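Local coordinates for WbbM protein (PDB 6U4B) that acts as a bifunctional glycosyltransferase that polymerises an O-antigen of Klebsiella pneumoniae, with magnesium bound in its glycosyltransferase family 8 part, at residues 302-307 / 321-326; 411-416 / 523-528; 474-479 / 556-561. One frame throughout, in Å; residues are numbered along the deposited sequence.

Contact 1 comes first along the chain and closes a short connection: 13 residues separate 302-307 from 321-326. It is complete before contact 2 opens at 411-416. Contacts 2 and 3 close longer loops, of 106 and 76 residues, and cross, since their segments follow the order 411-416, 474-479, 523-528, 556-561; their centres lie about 6 Å apart. A small three-stranded sheet ties them together: strand 558-560 runs between 409-411 and 527-528, and the backbones of E524 and K557 are probably hydrogen-bonded. Contact 1 meets contact 2 where S322 OG probably bonds V411 N. All six segments lie within the glycosyltransferase family 8 range.

Contact 1. Residues 302-307 / 321-326; sequences VPVVIS and NSIIRH
This is a small, fully buried apolar contact between V304 and I306 on strand 302-309 and I323 on helix 313-325, where the helix lies over one face of the central sheet. Three side chains make it, no hydrogen bond crosses it, and the two segments together bury 91 Å². The closer pair is V304 CG1 with I323 CD1 at 3.9 Å. I306 CD1 approaches the same I323 methyl at 4.4 Å, so the end of one helix residue serves two strand residues that are two positions apart and therefore point to the same face.

The torsions account for this reach. In V304, CG1 stands anti to the backbone N (chi1 179°), which makes it the branch that meets the helix; the side chains of V304 and I323 then slide past each other in opposite directions. I323 runs out extended through its second torsion (chi2 175°), which points CD1 at the strand, and V304 CG1 spans part of the gap from the other side.

The two elements are the first strand and the helix of a beta-alpha-beta unit completed by strand 333-340, an arrangement consistent with the Rossmann-like core of the GT-A fold to which family 8 enzymes belong. Strand 302-309 runs parallel to 333-340 and to 402-405, and I405 of the latter packs against both V304 and I306. That strand leads directly into D406, a magnesium ligand, whose side chain is about 7 Å from that of I306. The turn carrying I323 is near the helix C terminus, where R325 N still bonds N321 O at 2.9 Å. On its outer side the helix meets 576-583, with R325 in a salt bridge to E581.

Contact 2. Residues 411-416 / 523-528; sequences VKADLG and LEWNVY
An Asx turn shapes the loop that follows strand 409-411, just past the segment that supplies the magnesium ligands D406 and D408, and the indole of W525 packs on this loop at A413, D414 and L415. In the turn, D414 OD1 accepts from the backbone N two residues on. W525 lies in a short 3-10 segment ahead of strand 527-528, so the contact joins the loops at the ends of the two outer strands of the three-stranded sheet.

The six-membered end of the indole does all the touching. W525 CH2 comes to 3.5 Å from D414 O, which lies at the ring edge and in its plane; this is packing of a C-H against a carbonyl oxygen, and no hydrogen bond links the segments. The CB of D414 points away from segment 523-528, leaving its backbone oxygen as the part that meets the indole. L415 approaches obliquely, with CD2 at 3.7 Å from W525 CZ3. Although its CB also points away, the leucine continues extended to CD1 (chi2 -180°), and CD2 is the branch that turns back to the indole. A413 CB adds a lighter contact, 4.1 Å from W525 CH2, also oblique to the ring. The indole is further enclosed by L418 of the same loop, V431 of strand 428-432 and M558.

The carboxylate of D414 is engaged on a different side of the loop: OD1 also bonds Y333 OH, and OD2 forms a salt bridge with K331. Within the turn, G416 N donates to D414 OD1 at 2.8 Å with an N-H...O angle of 162°, meeting that oxygen from above the carboxylate plane, 68° out of it.

Contact 3. Residues 474-479 / 556-561; sequences AGIIVF and PKMIHY. With MG (magnesium ion), chain C.
I476 and M558 point their side chains at each other, the methionine end meeting the isoleucine at its branch point, while beside them the ring of H560 is turned obliquely against G475. The methyl CE of M558 does the touching in the first pair: it sits 3.8 Å from I476 CB and 3.9 Å from I476 CG2. M558 starts with CG anti to the backbone N, and bends at chi2 (-86°) and chi3 (-91°) then swing CE onto the isoleucine. The same methyl lies 4.1 Å from G475 O.

G475 has no side chain, and H560 CE1 comes to 3.9 Å from its CA, where a corner in the chain precedes strand 477-479. The same ring belongs to the magnesium site, consistent with a GT-A glycosyltransferase fold: H560 NE2 binds the magnesium ion at 2.1 Å, and D406 and D408 supply the other two protein ligands. At the other ring nitrogen, H560 ND1 is hydrogen-bonded to N526 OD1, a second-shell contact that helps to fix the rotation of the ring. Chi1 of -164° directs the imidazole off strand 558-560 toward the corner at 474-476. Within the corner, G475 shares a backbone hydrogen bond with D406, and I476 also packs on V431 and L418.

Contact 1. Residues 302-307 / 321-326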
ATOM      1  N   VAL A 302      23.173  -0.268 -14.349  1.00 52.47           N
ATOM      2  CA  VAL A 302      23.210  -1.697 -14.056  1.00 48.98           C
ATOM      3  C   VAL A 302      22.306  -2.409 -15.056  1.00 46.26           C
ATOM      4  O   VAL A 302      21.075  -2.375 -14.909  1.00 45.92           O
ATOM      5  CB  VAL A 302      22.773  -1.986 -12.611  1.00 48.50           C
ATOM      6  CG1 VAL A 302      22.805  -3.483 -12.331  1.00 47.64           C
ATOM      7  CG2 VAL A 302      23.650  -1.227 -11.628  1.00 48.20           C
ATOM      8  N   PRO A 303      22.860  -3.048 -16.087  1.00 44.98           N
ATOM      9  CA  PRO A 303      22.023  -3.739 -17.080  1.00 43.40           C
ATOM     10  C   PRO A 303      21.518  -5.060 -16.520  1.00 45.01           C
ATOM     11  O   PRO A 303      22.306  -5.931 -16.142  1.00 43.55           O
ATOM     12  CB  PRO A 303      22.977  -3.954 -18.264  1.00 42.20           C
ATOM     13  CG  PRO A 303      24.186  -3.094 -17.971  1.00 44.29           C
ATOM     14  CD  PRO A 303      24.275  -3.043 -16.481  1.00 47.36           C
ATOM     15  N   VAL A 304      20.199  -5.210 -16.473  1.00 39.50           N
ATOM     16  CA  VAL A 304      19.550  -6.397 -15.929  1.00 40.88           C
ATOM     17  C   VAL A 304      18.696  -7.013 -17.026  1.00 44.33           C
ATOM     18  O   VAL A 304      17.858  -6.329 -17.625  1.00 47.46           O
ATOM     19  CB  VAL A 304      18.699  -6.062 -14.692  1.00 38.74           C
ATOM     20  CG1 VAL A 304      18.009  -7.312 -14.171  1.00 38.23           C
ATOM     21  CG2 VAL A 304      19.564  -5.423 -13.615  1.00 43.80           C
ATOM     22  N   VAL A 305      18.904  -8.300 -17.285  1.00 41.53           N
ATOM     23  CA  VAL A 305      18.226  -9.002 -18.367  1.00 39.27           C
ATOM     24  C   VAL A 305      17.355 -10.098 -17.773  1.00 37.65           C
ATOM     25  O   VAL A 305      17.836 -10.933 -16.997  1.00 39.80           O
ATOM     26  CB  VAL A 305      19.229  -9.579 -19.380  1.00 43.14           C
ATOM     27  CG1 VAL A 305      18.496 -10.363 -20.458  1.00 42.27           C
ATOM     28  CG2 VAL A 305      20.029  -8.454 -19.995  1.00 39.88           C
ATOM     29  N   ILE A 306      16.076 -10.086 -18.139  1.00 39.28           N
ATOM     30  CA  ILE A 306      15.097 -11.061 -17.679  1.00 40.69           C
ATOM     31  C   ILE A 306      14.378 -11.620 -18.900  1.00 42.70           C
ATOM     32  O   ILE A 306      14.236 -10.943 -19.923  1.00 40.81           O
ATOM     33  CB  ILE A 306      14.086 -10.435 -16.691  1.00 39.56           C
ATOM     34  CG1 ILE A 306      14.798  -9.502 -15.710  1.00 40.74           C
ATOM     35  CG2 ILE A 306      13.340 -11.517 -15.933  1.00 38.50           C
ATOM     36  CD1 ILE A 306      13.859  -8.615 -14.918  1.00 41.15           C
ATOM     37  N   SER A 307      13.918 -12.863 -18.787  1.00 41.71           N
ATOM     38  CA  SER A 307      13.222 -13.527 -19.879  1.00 44.36           C
ATOM     39  C   SER A 307      12.018 -14.274 -19.328  1.00 41.68           C
ATOM     40  O   SER A 307      12.157 -15.077 -18.400  1.00 43.87           O
ATOM     41  CB  SER A 307      14.159 -14.492 -20.619  1.00 44.70           C
ATOM     42  OG  SER A 307      13.460 -15.252 -21.587  1.00 44.83           O
ATOM     43  N   ASN A 321       9.807  -5.348  -9.346  1.00 37.51           N
ATOM     44  CA  ASN A 321       9.483  -4.530  -8.184  1.00 41.85           C
ATOM     45  C   ASN A 321      10.517  -4.714  -7.078  1.00 42.97           C
ATOM     46  O   ASN A 321      10.900  -3.745  -6.413  1.00 37.39           O
ATOM     47  CB  ASN A 321       8.081  -4.862  -7.678  1.00 44.41           C
ATOM     48  CG  ASN A 321       7.277  -3.622  -7.360  1.00 50.60           C
ATOM     49  OD1 ASN A 321       7.615  -2.524  -7.801  1.00 54.46           O
ATOM     50  ND2 ASN A 321       6.205  -3.789  -6.595  1.00 50.78           N
ATOM     51  N   SER A 322      11.000  -5.945  -6.882  1.00 36.06           N
ATOM     52  CA  SER A 322      12.034  -6.168  -5.875  1.00 41.17           C
ATOM     53  C   SER A 322      13.332  -5.467  -6.260  1.00 44.46           C
ATOM     54  O   SER A 322      14.047  -4.955  -5.389  1.00 43.00           O
ATOM     55  CB  SER A 322      12.272  -7.668  -5.667  1.00 40.82           C
ATOM     56  OG  SER A 322      13.147  -8.212  -6.648  1.00 37.14           O
ATOM     57  N   ILE A 323      13.650  -5.431  -7.555  1.00 41.72           N
ATOM     58  CA  ILE A 323      14.845  -4.724  -8.005  1.00 41.39           C
ATOM     59  C   ILE A 323      14.716  -3.233  -7.716  1.00 46.19           C
ATOM     60  O   ILE A 323      15.663  -2.589  -7.248  1.00 51.89           O
ATOM     61  CB  ILE A 323      15.095  -4.994  -9.500  1.00 41.76           C
ATOM     62  CG1 ILE A 323      15.389  -6.477  -9.733  1.00 43.78           C
ATOM     63  CG2 ILE A 323      16.239  -4.129 -10.017  1.00 38.69           C
ATOM     64  CD1 ILE A 323      15.525  -6.853 -11.190  1.00 44.11           C
ATOM     65  N   ILE A 324      13.536  -2.665  -7.981  1.00 45.17           N
ATOM     66  CA  ILE A 324      13.308  -1.246  -7.717  1.00 44.84           C
ATOM     67  C   ILE A 324      13.404  -0.950  -6.226  1.00 45.48           C
ATOM     68  O   ILE A 324      13.980   0.067  -5.814  1.00 44.27           O
ATOM     69  CB  ILE A 324      11.945  -0.809  -8.284  1.00 47.15           C
ATOM     70  CG1 ILE A 324      11.957  -0.877  -9.813  1.00 48.84           C
ATOM     71  CG2 ILE A 324      11.584   0.586  -7.795  1.00 47.53           C
ATOM     72  CD1 ILE A 324      10.630  -0.555 -10.440  1.00 51.87           C
ATOM     73  N   ARG A 325      12.841  -1.825  -5.392  1.00 50.26           N
ATOM     74  CA  ARG A 325      12.773  -1.530  -3.963  1.00 55.27           C
ATOM     75  C   ARG A 325      14.146  -1.550  -3.305  1.00 50.74           C
ATOM     76  O   ARG A 325      14.354  -0.876  -2.293  1.00 47.07           O
ATOM     77  CB  ARG A 325      11.834  -2.512  -3.273  1.00 64.68           C
ATOM     78  CG  ARG A 325      10.373  -2.344  -3.683  1.00 77.96           C
ATOM     79  CD  ARG A 325       9.455  -3.304  -2.946  1.00 86.51           C
ATOM     80  NE  ARG A 325       9.284  -2.933  -1.546  1.00 91.66           N
ATOM     81  CZ  ARG A 325       9.997  -3.437  -0.544  1.00 92.99           C
ATOM     82  NH1 ARG A 325       9.769  -3.038   0.699  1.00 94.82           N
ATOM     83  NH2 ARG A 325      10.936  -4.343  -0.783  1.00 90.18           N
ATOM     84  N   HIS A 326      15.097  -2.288  -3.878  1.00 49.83           N
ATOM     85  CA  HIS A 326      16.457  -2.369  -3.365  1.00 50.96           C
ATOM     86  C   HIS A 326      17.450  -1.610  -4.236  1.00 54.03           C
ATOM     87  O   HIS A 326      18.661  -1.804  -4.098  1.00 56.97           O
ATOM     88  CB  HIS A 326      16.880  -3.833  -3.220  1.00 50.96           C
ATOM     89  CG  HIS A 326      16.086  -4.588  -2.199  1.00 51.73           C
ATOM     90  ND1 HIS A 326      16.392  -4.568  -0.854  1.00 53.05           N
ATOM     91  CD2 HIS A 326      14.993  -5.379  -2.324  1.00 51.28           C
ATOM     92  CE1 HIS A 326      15.525  -5.317  -0.197  1.00 52.42           C
ATOM     93  NE2 HIS A 326      14.666  -5.820  -1.065  1.00 54.58           N
TER

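Contact 2. Residues 411-416 / 523-528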
ATOM      1  N   VAL A 411      14.856 -10.268  -5.478  1.00 33.19           N
ATOM      2  CA  VAL A 411      16.123  -9.859  -4.886  1.00 33.78           C
ATOM      3  C   VAL A 411      15.852  -9.210  -3.537  1.00 36.26           C
ATOM      4  O   VAL A 411      14.786  -8.629  -3.299  1.00 34.31           O
ATOM      5  CB  VAL A 411      16.915  -8.912  -5.812  1.00 30.85           C
ATOM      6  CG1 VAL A 411      17.114  -9.558  -7.178  1.00 33.55           C
ATOM      7  CG2 VAL A 411      16.214  -7.574  -5.941  1.00 33.54           C
ATOM      8  N   LYS A 412      16.825  -9.334  -2.635  1.00 41.03           N
ATOM      9  CA  LYS A 412      16.790  -8.672  -1.337  1.00 45.60           C
ATOM     10  C   LYS A 412      17.919  -7.662  -1.192  1.00 47.74           C
ATOM     11  O   LYS A 412      18.196  -7.208  -0.075  1.00 48.00           O
ATOM     12  CB  LYS A 412      16.865  -9.703  -0.206  1.00 46.99           C
ATOM     13  CG  LYS A 412      15.871 -10.847  -0.334  1.00 54.74           C
ATOM     14  CD  LYS A 412      14.474 -10.426   0.088  1.00 57.11           C
ATOM     15  CE  LYS A 412      14.417 -10.147   1.579  1.00 58.80           C
ATOM     16  NZ  LYS A 412      13.024  -9.906   2.041  1.00 58.56           N
ATOM     17  N   ALA A 413      18.580  -7.301  -2.291  1.00 44.51           N
ATOM     18  CA  ALA A 413      19.740  -6.428  -2.238  1.00 43.17           C
ATOM     19  C   ALA A 413      19.897  -5.723  -3.577  1.00 42.57           C
ATOM     20  O   ALA A 413      19.246  -6.064  -4.568  1.00 40.21           O
ATOM     21  CB  ALA A 413      21.012  -7.210  -1.886  1.00 42.81           C
ATOM     22  N   ASP A 414      20.774  -4.725  -3.589  1.00 44.34           N
ATOM     23  CA  ASP A 414      21.085  -3.992  -4.809  1.00 44.48           C
ATOM     24  C   ASP A 414      21.803  -4.914  -5.790  1.00 47.69           C
ATOM     25  O   ASP A 414      22.881  -5.435  -5.484  1.00 47.89           O
ATOM     26  CB  ASP A 414      21.946  -2.775  -4.467  1.00 48.76           C
ATOM     27  CG  ASP A 414      22.329  -1.955  -5.687  1.00 53.49           C
ATOM     28  OD1 ASP A 414      21.803  -2.214  -6.791  1.00 56.21           O
ATOM     29  OD2 ASP A 414      23.166  -1.041  -5.535  1.00 57.31           O
ATOM     30  N   LEU A 415      21.206  -5.125  -6.966  1.00 44.03           N
ATOM     31  CA  LEU A 415      21.860  -5.933  -7.989  1.00 45.11           C
ATOM     32  C   LEU A 415      23.140  -5.284  -8.497  1.00 44.98           C
ATOM     33  O   LEU A 415      23.964  -5.961  -9.115  1.00 45.10           O
ATOM     34  CB  LEU A 415      20.907  -6.181  -9.161  1.00 47.69           C
ATOM     35  CG  LEU A 415      20.019  -7.425  -9.111  1.00 48.61           C
ATOM     36  CD1 LEU A 415      19.155  -7.505 -10.362  1.00 44.33           C
ATOM     37  CD2 LEU A 415      20.867  -8.676  -8.971  1.00 46.78           C
ATOM     38  N   GLY A 416      23.328  -3.989  -8.239  1.00 49.30           N
ATOM     39  CA  GLY A 416      24.494  -3.270  -8.726  1.00 49.85           C
ATOM     40  C   GLY A 416      25.815  -3.752  -8.168  1.00 54.00           C
ATOM     41  O   GLY A 416      26.850  -3.565  -8.819  1.00 56.99           O
ATOM     42  N   LEU A 523      26.850 -17.993  -2.106  1.00 43.02           N
ATOM     43  CA  LEU A 523      25.559 -18.666  -2.193  1.00 44.76           C
ATOM     44  C   LEU A 523      24.396 -17.749  -1.826  1.00 49.60           C
ATOM     45  O   LEU A 523      23.251 -18.052  -2.179  1.00 48.18           O
ATOM     46  CB  LEU A 523      25.572 -19.905  -1.294  1.00 42.38           C
ATOM     47  CG  LEU A 523      24.399 -20.885  -1.344  1.00 45.44           C
ATOM     48  CD1 LEU A 523      24.082 -21.300  -2.772  1.00 50.86           C
ATOM     49  CD2 LEU A 523      24.731 -22.098  -0.497  1.00 48.67           C
ATOM     50  N   GLU A 524      24.662 -16.636  -1.135  1.00 46.46           N
ATOM     51  CA  GLU A 524      23.601 -15.702  -0.776  1.00 47.29           C
ATOM     52  C   GLU A 524      22.914 -15.103  -1.998  1.00 45.18           C
ATOM     53  O   GLU A 524      21.803 -14.577  -1.874  1.00 49.59           O
ATOM     54  CB  GLU A 524      24.156 -14.572   0.098  1.00 38.49           C
ATOM     55  CG  GLU A 524      24.577 -14.986   1.504  1.00 75.23           C
ATOM     56  CD  GLU A 524      25.869 -15.786   1.530  1.00 71.42           C
ATOM     57  OE1 GLU A 524      25.956 -16.751   2.320  1.00 70.73           O
ATOM     58  OE2 GLU A 524      26.794 -15.448   0.763  1.00 67.00           O
ATOM     59  N   TRP A 525      23.543 -15.172  -3.169  1.00 41.87           N
ATOM     60  CA  TRP A 525      23.000 -14.575  -4.381  1.00 41.56           C
ATOM     61  C   TRP A 525      22.119 -15.526  -5.182  1.00 39.28           C
ATOM     62  O   TRP A 525      21.613 -15.133  -6.238  1.00 35.45           O
ATOM     63  CB  TRP A 525      24.136 -14.049  -5.264  1.00 41.20           C
ATOM     64  CG  TRP A 525      24.513 -12.641  -4.934  1.00 44.89           C
ATOM     65  CD1 TRP A 525      25.675 -12.209  -4.363  1.00 45.10           C
ATOM     66  CD2 TRP A 525      23.707 -11.474  -5.135  1.00 44.56           C
ATOM     67  NE1 TRP A 525      25.644 -10.843  -4.204  1.00 48.36           N
ATOM     68  CE2 TRP A 525      24.446 -10.369  -4.669  1.00 47.99           C
ATOM     69  CE3 TRP A 525      22.431 -11.258  -5.664  1.00 46.50           C
ATOM     70  CZ2 TRP A 525      23.954  -9.066  -4.722  1.00 52.33           C
ATOM     71  CZ3 TRP A 525      21.942  -9.964  -5.715  1.00 50.70           C
ATOM     72  CH2 TRP A 525      22.702  -8.885  -5.246  1.00 51.77           C
ATOM     73  N   ASN A 526      21.918 -16.755  -4.709  1.00 42.60           N
ATOM     74  CA  ASN A 526      21.049 -17.702  -5.398  1.00 46.11           C
ATOM     75  C   ASN A 526      20.513 -18.731  -4.410  1.00 43.13           C
ATOM     76  O   ASN A 526      20.874 -19.910  -4.473  1.00 40.03           O
ATOM     77  CB  ASN A 526      21.801 -18.392  -6.540  1.00 42.74           C
ATOM     78  CG  ASN A 526      20.868 -19.032  -7.553  1.00 40.02           C
ATOM     79  OD1 ASN A 526      19.729 -19.377  -7.239  1.00 37.51           O
ATOM     80  ND2 ASN A 526      21.353 -19.194  -8.778  1.00 44.36           N
ATOM     81  N   VAL A 527      19.642 -18.299  -3.505  1.00 42.23           N
ATOM     82  CA  VAL A 527      19.159 -19.145  -2.420  1.00 41.92           C
ATOM     83  C   VAL A 527      17.870 -19.822  -2.873  1.00 44.19           C
ATOM     84  O   VAL A 527      16.854 -19.160  -3.101  1.00 43.65           O
ATOM     85  CB  VAL A 527      18.942 -18.336  -1.136  1.00 43.05           C
ATOM     86  CG1 VAL A 527      18.425 -19.232  -0.015  1.00 39.05           C
ATOM     87  CG2 VAL A 527      20.238 -17.654  -0.719  1.00 43.04           C
ATOM     88  N   TYR A 528      17.911 -21.147  -3.007  1.00 44.06           N
ATOM     89  CA  TYR A 528      16.693 -21.901  -3.262  1.00 51.87           C
ATOM     90  C   TYR A 528      15.723 -21.731  -2.101  1.00 60.44           C
ATOM     91  O   TYR A 528      16.113 -21.785  -0.931  1.00 55.97           O
ATOM     92  CB  TYR A 528      17.002 -23.386  -3.451  1.00 58.84           C
ATOM     93  CG  TYR A 528      17.824 -23.727  -4.672  1.00 73.15           C
ATOM     94  CD1 TYR A 528      19.191 -23.947  -4.572  1.00 79.18           C
ATOM     95  CD2 TYR A 528      17.230 -23.852  -5.922  1.00 75.03           C
ATOM     96  CE1 TYR A 528      19.946 -24.269  -5.679  1.00 79.80           C
ATOM     97  CE2 TYR A 528      17.977 -24.175  -7.038  1.00 77.75           C
ATOM     98  CZ  TYR A 528      19.335 -24.382  -6.910  1.00 81.47           C
ATOM     99  OH  TYR A 528      20.086 -24.706  -8.017  1.00 84.59           O
TER

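Contact 3. Residues 474-479 / 556-561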
ATOM      1  N   ALA A 474      22.508 -21.405 -13.370  1.00 37.49           N
ATOM      2  CA  ALA A 474      22.264 -20.381 -14.380  1.00 39.72           C
ATOM      3  C   ALA A 474      21.156 -19.403 -13.999  1.00 41.97           C
ATOM      4  O   ALA A 474      20.763 -18.582 -14.835  1.00 40.30           O
ATOM      5  CB  ALA A 474      21.924 -21.036 -15.723  1.00 38.72           C
ATOM      6  N   GLY A 475      20.649 -19.469 -12.766  1.00 42.50           N
ATOM      7  CA  GLY A 475      19.570 -18.586 -12.355  1.00 40.60           C
ATOM      8  C   GLY A 475      19.987 -17.143 -12.162  1.00 38.00           C
ATOM      9  O   GLY A 475      19.126 -16.261 -12.126  1.00 39.36           O
ATOM     10  N   ILE A 476      21.286 -16.887 -12.019  1.00 35.90           N
ATOM     11  CA  ILE A 476      21.802 -15.524 -11.971  1.00 39.35           C
ATOM     12  C   ILE A 476      23.232 -15.547 -12.499  1.00 38.92           C
ATOM     13  O   ILE A 476      24.078 -16.309 -12.018  1.00 39.46           O
ATOM     14  CB  ILE A 476      21.694 -14.926 -10.550  1.00 39.97           C
ATOM     15  CG1 ILE A 476      21.985 -13.423 -10.561  1.00 37.37           C
ATOM     16  CG2 ILE A 476      22.585 -15.652  -9.542  1.00 28.89           C
ATOM     17  CD1 ILE A 476      21.564 -12.723  -9.270  1.00 36.60           C
ATOM     18  N   ILE A 477      23.500 -14.752 -13.534  1.00 37.00           N
ATOM     19  CA  ILE A 477      24.780 -14.783 -14.231  1.00 37.01           C
ATOM     20  C   ILE A 477      25.199 -13.358 -14.558  1.00 38.20           C
ATOM     21  O   ILE A 477      24.427 -12.603 -15.156  1.00 40.18           O
ATOM     22  CB  ILE A 477      24.715 -15.612 -15.530  1.00 38.45           C
ATOM     23  CG1 ILE A 477      24.164 -17.015 -15.274  1.00 42.74           C
ATOM     24  CG2 ILE A 477      26.091 -15.698 -16.164  1.00 37.17           C
ATOM     25  CD1 ILE A 477      23.908 -17.807 -16.539  1.00 41.52           C
ATOM     26  N   VAL A 478      26.424 -12.999 -14.192  1.00 40.45           N
ATOM     27  CA  VAL A 478      27.034 -11.760 -14.657  1.00 40.70           C
ATOM     28  C   VAL A 478      27.813 -12.087 -15.925  1.00 41.61           C
ATOM     29  O   VAL A 478      28.843 -12.764 -15.876  1.00 40.78           O
ATOM     30  CB  VAL A 478      27.942 -11.132 -13.596  1.00 41.46           C
ATOM     31  CG1 VAL A 478      28.497  -9.808 -14.107  1.00 37.00           C
ATOM     32  CG2 VAL A 478      27.178 -10.932 -12.295  1.00 41.10           C
ATOM     33  N   PHE A 479      27.317 -11.615 -17.062  1.00 38.76           N
ATOM     34  CA  PHE A 479      27.986 -11.842 -18.332  1.00 43.56           C
ATOM     35  C   PHE A 479      29.103 -10.824 -18.522  1.00 43.97           C
ATOM     36  O   PHE A 479      28.874  -9.614 -18.430  1.00 43.89           O
ATOM     37  CB  PHE A 479      26.991 -11.750 -19.489  1.00 41.04           C
ATOM     38  CG  PHE A 479      26.128 -12.970 -19.650  1.00 36.90           C
ATOM     39  CD1 PHE A 479      25.067 -13.205 -18.793  1.00 37.43           C
ATOM     40  CD2 PHE A 479      26.373 -13.874 -20.668  1.00 35.60           C
ATOM     41  CE1 PHE A 479      24.273 -14.326 -18.945  1.00 38.11           C
ATOM     42  CE2 PHE A 479      25.582 -14.993 -20.826  1.00 35.91           C
ATOM     43  CZ  PHE A 479      24.531 -15.221 -19.965  1.00 32.82           C
ATOM     44  N   PRO A 556      19.453 -13.966   2.655  1.00 43.69           N
ATOM     45  CA  PRO A 556      19.610 -14.089   1.201  1.00 46.31           C
ATOM     46  C   PRO A 556      19.719 -12.731   0.535  1.00 45.24           C
ATOM     47  O   PRO A 556      19.157 -11.735   0.998  1.00 39.13           O
ATOM     48  CB  PRO A 556      18.332 -14.817   0.759  1.00 44.72           C
ATOM     49  CG  PRO A 556      17.715 -15.349   2.022  1.00 48.09           C
ATOM     50  CD  PRO A 556      18.117 -14.392   3.096  1.00 42.23           C
ATOM     51  N   LYS A 557      20.468 -12.697  -0.566  1.00 41.39           N
ATOM     52  CA  LYS A 557      20.475 -11.530  -1.434  1.00 43.51           C
ATOM     53  C   LYS A 557      19.609 -11.717  -2.670  1.00 39.85           C
ATOM     54  O   LYS A 557      19.165 -10.722  -3.256  1.00 41.53           O
ATOM     55  CB  LYS A 557      21.911 -11.177  -1.838  1.00 44.90           C
ATOM     56  CG  LYS A 557      22.747 -10.721  -0.650  1.00 47.32           C
ATOM     57  CD  LYS A 557      24.085 -10.139  -1.060  1.00 49.31           C
ATOM     58  CE  LYS A 557      24.794  -9.533   0.143  1.00 52.52           C
ATOM     59  NZ  LYS A 557      26.195  -9.135  -0.162  1.00 57.11           N
ATOM     60  N   MET A 558      19.350 -12.964  -3.062  1.00 42.58           N
ATOM     61  CA  MET A 558      18.354 -13.274  -4.078  1.00 42.05           C
ATOM     62  C   MET A 558      17.716 -14.602  -3.709  1.00 41.90           C
ATOM     63  O   MET A 558      18.420 -15.557  -3.373  1.00 38.59           O
ATOM     64  CB  MET A 558      18.969 -13.336  -5.484  1.00 40.61           C
ATOM     65  CG  MET A 558      17.985 -13.730  -6.585  1.00 36.99           C
ATOM     66  SD  MET A 558      17.783 -15.513  -6.815  1.00 43.60           S
ATOM     67  CE  MET A 558      19.034 -15.852  -8.056  1.00 45.27           C
ATOM     68  N   ILE A 559      16.391 -14.655  -3.779  1.00 37.33           N
ATOM     69  CA  ILE A 559      15.623 -15.851  -3.462  1.00 37.80           C
ATOM     70  C   ILE A 559      15.148 -16.459  -4.772  1.00 41.01           C
ATOM     71  O   ILE A 559      14.508 -15.781  -5.583  1.00 37.34           O
ATOM     72  CB  ILE A 559      14.442 -15.524  -2.538  1.00 41.16           C
ATOM     73  CG1 ILE A 559      14.954 -14.951  -1.217  1.00 40.32           C
ATOM     74  CG2 ILE A 559      13.585 -16.758  -2.311  1.00 42.98           C
ATOM     75  CD1 ILE A 559      13.893 -14.254  -0.390  1.00 42.18           C
ATOM     76  N   HIS A 560      15.463 -17.732  -4.988  1.00 38.40           N
ATOM     77  CA  HIS A 560      15.143 -18.423  -6.229  1.00 39.86           C
ATOM     78  C   HIS A 560      14.008 -19.402  -5.957  1.00 41.71           C
ATOM     79  O   HIS A 560      14.196 -20.403  -5.257  1.00 43.11           O
ATOM     80  CB  HIS A 560      16.373 -19.141  -6.782  1.00 46.54           C
ATOM     81  CG  HIS A 560      16.241 -19.543  -8.217  1.00 55.46           C
ATOM     82  ND1 HIS A 560      17.279 -20.099  -8.934  1.00 57.95           N
ATOM     83  CD2 HIS A 560      15.193 -19.465  -9.072  1.00 55.95           C
ATOM     84  CE1 HIS A 560      16.875 -20.347 -10.167  1.00 58.76           C
ATOM     85  NE2 HIS A 560      15.614 -19.971 -10.277  1.00 60.19           N
ATOM     86  N   TYR A 561      12.832 -19.123  -6.523  1.00 43.64           N
ATOM     87  CA  TYR A 561      11.699 -20.025  -6.368  1.00 48.91           C
ATOM     88  C   TYR A 561      11.732 -21.119  -7.425  1.00 56.27           C
ATOM     89  O   TYR A 561      10.721 -21.394  -8.080  1.00 56.71           O
ATOM     90  CB  TYR A 561      10.385 -19.254  -6.429  1.00 48.06           C
ATOM     91  CG  TYR A 561      10.296 -18.180  -5.379  1.00 46.64           C
ATOM     92  CD1 TYR A 561      10.634 -16.868  -5.677  1.00 42.67           C
ATOM     93  CD2 TYR A 561       9.910 -18.479  -4.080  1.00 44.34           C
ATOM     94  CE1 TYR A 561      10.570 -15.881  -4.716  1.00 38.74           C
ATOM     95  CE2 TYR A 561       9.840 -17.499  -3.112  1.00 45.05           C
ATOM     96  CZ  TYR A 561      10.172 -16.202  -3.438  1.00 44.00           C
ATOM     97  OH  TYR A 561      10.107 -15.220  -2.482  1.00 41.76           O
TER
HETATM   98 MG    MG C 602      14.610 -20.367 -12.031  1.00 35.94          MG